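Local coordinates for protein BIM1 (PDB 2QJX) that binds microtubules and their plus ends in budding yeast, the chain here being its calponin-homology domain, at residues A[106-109]-A[110-114]; A[117-120]-A[121-124]. One frame throughout, in Å; residues are numbered along the deposited sequence.

In the fold
From the N terminus, the chain of this calponin-homology domain first forms helices 12-23 and 37-47, and then helices 62-78 and 87-90. Helix 95-112 follows, and interaction 1 is its C-terminal end, packed on both of the first two helices. A short connection leads to interaction 2, the N-cap of helix 120-123, which packs on helix 37-47 and reaches the end of helix 12-23 through a bond from Arg-124 to Leu-23 O. Each contact is local and closes no large loop; they lie in series, neither enclosing nor crossing the other, with centres about 17 Å apart. Both thus tie the C-terminal region to the first two helices.

Interaction 1 (A[106-109]-A[110-114]); sequences KKHW and IRHKD
Ile-110 opens the last turn of helix 95-112 by giving its N-H to Lys-106 O, 2.9 Å away. Its CG1 branch lies beside its own backbone N (chi1 -72°), which lays it near that same carbonyl and brings CG1 within 3.9 Å of Trp-109 CE3. Arg-111 N continues the helical pattern to Lys-107 O. His-112 doubles the grip on the previous turn: His-108 O accepts its backbone N-H and also His-112 ND1, at 3.2 Å. The ND1 donor meets a lone pair in the carbonyl plane, and the oxygen lies at the imidazole edge, in the plane of the His-112 ring. The same ND1 sits over one face of the His-108 ring, the two planes inclined at 33°. Lys-113 still donates N to Trp-109 O at 2.8 Å, but here the i to i+4 series ends as the chain leaves helical geometry, closing this helix of the calponin-homology domain. Its CB stands over the indole face, 3.8 Å from the centroid of the Trp-109 five-membered ring, a CH-pi contact, and its ammonium turns to Asp-114 and Ser-116. His-108 bonds Tyr-47 and touches Ile-46, while Trp-109 lies between helices 37-47 and 12-23, against Ser-45 and Ile-46 and edge-to-face with Trp-18.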
loop_
_atom_site.group_PDB
_atom_site.type_symbol
_atom_site.label_atom_id
_atom_site.label_comp_id
_atom_site.label_asym_id
_atom_site.label_seq_id
_atom_site.Cartn_x
_atom_site.Cartn_y
_atom_site.Cartn_z
ATOM N N LYS A 106 -3.052 -1.945 -8.199
ATOM C CA LYS A 106 -3.559 -3.264 -8.544
ATOM C C LYS A 106 -3.030 -3.689 -9.911
ATOM O O LYS A 106 -2.682 -4.851 -10.114
ATOM C CB LYS A 106 -5.089 -3.283 -8.561
ATOM C CG LYS A 106 -5.632 -4.672 -8.884
ATOM C CD LYS A 106 -7.138 -4.743 -8.873
ATOM C CE LYS A 106 -7.588 -6.179 -9.107
ATOM N NZ LYS A 106 -9.063 -6.307 -9.141
ATOM N N LYS A 107 -2.962 -2.743 -10.841
ATOM C CA LYS A 107 -2.471 -3.038 -12.186
ATOM C C LYS A 107 -0.997 -3.394 -12.140
ATOM O O LYS A 107 -0.546 -4.305 -12.842
ATOM C CB LYS A 107 -2.695 -1.837 -13.111
ATOM C CG LYS A 107 -4.148 -1.651 -13.555
ATOM C CD LYS A 107 -5.097 -1.850 -12.383
ATOM C CE LYS A 107 -6.489 -1.282 -12.627
ATOM N NZ LYS A 107 -7.289 -1.369 -11.372
ATOM N N HIS A 108 -0.249 -2.667 -11.314
ATOM C CA HIS A 108 1.177 -2.915 -11.163
ATOM C C HIS A 108 1.381 -4.321 -10.588
ATOM O O HIS A 108 2.257 -5.069 -11.037
ATOM C CB HIS A 108 1.796 -1.880 -10.222
ATOM C CG HIS A 108 3.292 -1.852 -10.263
ATOM N ND1 HIS A 108 3.996 -1.435 -11.370
ATOM C CD2 HIS A 108 4.216 -2.196 -9.335
ATOM C CE1 HIS A 108 5.292 -1.521 -11.122
ATOM N NE2 HIS A 108 5.451 -1.979 -9.893
ATOM N N TRP A 109 0.566 -4.669 -9.594
ATOM C CA TRP A 109 0.625 -5.984 -8.953
ATOM C C TRP A 109 0.323 -7.084 -9.979
ATOM O O TRP A 109 1.043 -8.080 -10.076
ATOM C CB TRP A 109 -0.400 -6.048 -7.812
ATOM C CG TRP A 109 -0.406 -7.342 -7.063
ATOM C CD1 TRP A 109 0.431 -7.706 -6.052
ATOM C CD2 TRP A 109 -1.290 -8.450 -7.272
ATOM N NE1 TRP A 109 0.125 -8.973 -5.614
ATOM C CE2 TRP A 109 -0.928 -9.453 -6.347
ATOM C CE3 TRP A 109 -2.354 -8.692 -8.151
ATOM C CZ2 TRP A 109 -1.594 -10.684 -6.274
ATOM C CZ3 TRP A 109 -3.018 -9.915 -8.079
ATOM C CH2 TRP A 109 -2.635 -10.894 -7.144
ATOM N N ILE A 110 -0.745 -6.900 -10.745
ATOM C CA ILE A 110 -1.117 -7.880 -11.759
ATOM C C ILE A 110 0.029 -8.133 -12.727
ATOM O O ILE A 110 0.345 -9.278 -13.049
ATOM C CB ILE A 110 -2.344 -7.403 -12.564
ATOM C CG1 ILE A 110 -3.591 -7.478 -11.685
ATOM C CG2 ILE A 110 -2.508 -8.246 -13.827
ATOM C CD1 ILE A 110 -4.836 -6.931 -12.334
ATOM N N ARG A 111 0.664 -7.056 -13.174
ATOM C CA ARG A 111 1.760 -7.159 -14.126
ATOM C C ARG A 111 3.094 -7.649 -13.568
ATOM O O ARG A 111 3.857 -8.300 -14.286
ATOM C CB ARG A 111 1.969 -5.808 -14.816
ATOM C CG ARG A 111 3.102 -5.794 -15.832
ATOM C CD ARG A 111 3.165 -4.465 -16.567
ATOM N NE ARG A 111 4.239 -4.437 -17.557
ATOM C CZ ARG A 111 4.502 -3.399 -18.345
ATOM N NH1 ARG A 111 3.766 -2.297 -18.263
ATOM N NH2 ARG A 111 5.501 -3.462 -19.216
ATOM N N HIS A 112 3.382 -7.370 -12.300
ATOM C CA HIS A 112 4.672 -7.773 -11.757
ATOM C C HIS A 112 4.748 -8.825 -10.652
ATOM O O HIS A 112 5.831 -9.337 -10.378
ATOM C CB HIS A 112 5.445 -6.529 -11.313
ATOM C CG HIS A 112 5.738 -5.571 -12.425
ATOM N ND1 HIS A 112 4.834 -4.622 -12.851
ATOM C CD2 HIS A 112 6.828 -5.434 -13.218
ATOM C CE1 HIS A 112 5.353 -3.939 -13.854
ATOM N NE2 HIS A 112 6.563 -4.412 -14.097
ATOM N N LYS A 113 3.635 -9.150 -10.006
ATOM C CA LYS A 113 3.679 -10.153 -8.942
ATOM C C LYS A 113 4.067 -11.505 -9.538
ATOM O O LYS A 113 3.403 -11.986 -10.454
ATOM C CB LYS A 113 2.321 -10.277 -8.251
ATOM C CG LYS A 113 2.294 -11.337 -7.155
ATOM C CD LYS A 113 3.214 -10.970 -6.000
ATOM C CE LYS A 113 3.363 -12.116 -5.007
ATOM N NZ LYS A 113 4.270 -13.177 -5.534
ATOM N N ASP A 114 5.133 -12.115 -9.025
ATOM C CA ASP A 114 5.569 -13.407 -9.552
ATOM C C ASP A 114 4.851 -14.601 -8.933
ATOM O O ASP A 114 3.839 -14.449 -8.244
ATOM C CB ASP A 114 7.088 -13.583 -9.399
ATOM C CG ASP A 114 7.528 -13.696 -7.956
ATOM O OD1 ASP A 114 6.700 -14.052 -7.095
ATOM O OD2 ASP A 114 8.720 -13.447 -7.685
#

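Interaction 2 (A[117-120]-A[121-124])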
loop_
_atom_site.group_PDB
_atom_site.type_symbol
_atom_site.label_atom_id
_atom_site.label_comp_id
_atom_site.label_asym_id
_atom_site.label_seq_id
_atom_site.Cartn_x
_atom_site.Cartn_y
_atom_site.Cartn_z
ATOM N N VAL A 117 4.775 -17.441 -3.188
ATOM C CA VAL A 117 3.635 -17.225 -2.305
ATOM C C VAL A 117 3.997 -16.093 -1.350
ATOM O O VAL A 117 5.158 -15.937 -0.970
ATOM C CB VAL A 117 3.296 -18.495 -1.487
ATOM C CG1 VAL A 117 4.373 -18.750 -0.441
ATOM C CG2 VAL A 117 1.931 -18.340 -0.826
ATOM N N TYR A 118 3.009 -15.290 -0.979
ATOM C CA TYR A 118 3.253 -14.178 -0.069
ATOM C C TYR A 118 2.418 -14.358 1.189
ATOM O O TYR A 118 1.230 -14.654 1.113
ATOM C CB TYR A 118 2.892 -12.852 -0.747
ATOM C CG TYR A 118 3.244 -11.627 0.073
ATOM C CD1 TYR A 118 4.573 -11.245 0.257
ATOM C CD2 TYR A 118 2.246 -10.855 0.669
ATOM C CE1 TYR A 118 4.904 -10.117 1.015
ATOM C CE2 TYR A 118 2.563 -9.725 1.433
ATOM C CZ TYR A 118 3.891 -9.365 1.600
ATOM O OH TYR A 118 4.207 -8.258 2.354
ATOM N N ASP A 119 3.048 -14.195 2.347
ATOM C CA ASP A 119 2.353 -14.336 3.620
ATOM C C ASP A 119 2.298 -12.938 4.209
ATOM O O ASP A 119 3.227 -12.512 4.890
ATOM C CB ASP A 119 3.132 -15.256 4.563
ATOM C CG ASP A 119 2.361 -15.579 5.824
ATOM O OD1 ASP A 119 1.485 -14.777 6.211
ATOM O OD2 ASP A 119 2.639 -16.630 6.439
ATOM N N PRO A 120 1.203 -12.208 3.952
ATOM C CA PRO A 120 1.052 -10.843 4.463
ATOM C C PRO A 120 1.142 -10.706 5.973
ATOM O O PRO A 120 1.754 -9.768 6.484
ATOM C CB PRO A 120 -0.309 -10.414 3.906
ATOM C CG PRO A 120 -1.064 -11.707 3.826
ATOM C CD PRO A 120 -0.020 -12.648 3.259
ATOM N N ASP A 121 0.538 -11.641 6.694
ATOM C CA ASP A 121 0.559 -11.581 8.146
ATOM C C ASP A 121 1.972 -11.729 8.704
ATOM O O ASP A 121 2.403 -10.936 9.543
ATOM C CB ASP A 121 -0.372 -12.657 8.708
ATOM C CG ASP A 121 -1.806 -12.472 8.242
ATOM O OD1 ASP A 121 -2.475 -11.540 8.736
ATOM O OD2 ASP A 121 -2.259 -13.241 7.366
ATOM N N ALA A 122 2.696 -12.741 8.238
ATOM C CA ALA A 122 4.059 -12.961 8.708
ATOM C C ALA A 122 4.965 -11.783 8.356
ATOM O O ALA A 122 5.820 -11.391 9.152
ATOM C CB ALA A 122 4.621 -14.251 8.112
ATOM N N ARG A 123 4.785 -11.215 7.167
ATOM C CA ARG A 123 5.610 -10.083 6.761
ATOM C C ARG A 123 5.394 -8.864 7.657
ATOM O O ARG A 123 6.297 -8.037 7.789
ATOM C CB ARG A 123 5.348 -9.710 5.292
ATOM C CG ARG A 123 5.824 -10.758 4.284
ATOM C CD ARG A 123 7.347 -10.919 4.297
ATOM N NE ARG A 123 8.026 -9.726 3.794
ATOM C CZ ARG A 123 9.345 -9.559 3.778
ATOM N NH1 ARG A 123 10.144 -10.509 4.247
ATOM N NH2 ARG A 123 9.867 -8.444 3.282
ATOM N N ARG A 124 4.209 -8.763 8.270
ATOM C CA ARG A 124 3.873 -7.651 9.172
ATOM C C ARG A 124 4.107 -8.032 10.630
ATOM O O ARG A 124 3.735 -7.270 11.525
ATOM C CB ARG A 124 2.383 -7.280 9.113
ATOM C CG ARG A 124 1.774 -6.942 7.795
ATOM C CD ARG A 124 0.457 -6.214 8.065
ATOM N NE ARG A 124 -0.674 -7.074 8.424
ATOM C CZ ARG A 124 -1.492 -7.635 7.535
ATOM N NH1 ARG A 124 -1.301 -7.435 6.239
ATOM N NH2 ARG A 124 -2.527 -8.363 7.937
HETATM O O HOH W 1 -1.054 -14.989 5.893
#
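Asp-119 and Ala-122 meet in an N-cap, the side chain of the residue just before helix 120-123 taking up a backbone N-H of its first turn. With CG anti to the backbone N (chi1 -172°), the carboxylate folds back over the turn, and Ala-122 N points almost straight at Asp-119 OD1, 3.1 Å away with an angle of 176° at the hydrogen. The donor comes from above the carboxylate plane. Ala-122 CB packs beside the same group, 3.5 Å from Asp-119 CG. Meanwhile the carbonyl of Asp-119 accepts Arg-123 N at 3.0 Å, so side chain and backbone of one residue hold successive N-H groups.

A turn at chi2 (-65°) folds the Arg-123 chain where its methylene part crosses the Tyr-118 side chain at about a right angle; Arg-123 CG comes 3.5 Å from Tyr-118 CE1. Both polar ends reach Asp-44, through a salt bridge from Arg-123 and a hydrogen bond from Tyr-118, and Tyr-118 OH also bonds Gln-41. Arg-124 brings one guanidinium face over Pro-120 O, and its NH2 forms a salt bridge with Asp-121 OD1 at 3.3 Å; Arg-124 NH1 bonds Gln-41, and Asp-121 OD1 bonds Asn-24.

A single water donates to both Asp-119 OD1 and Asp-121 OD2, 2.6 Å from each. Asp-119 OD1 and Asp-121 OD2 are 4.2 Å apart, and the bridging water, the capping N-H and Arg-124, salt-bridged to Asp-121, would be expected to ease the repulsion between the carboxylates and keep both ionised.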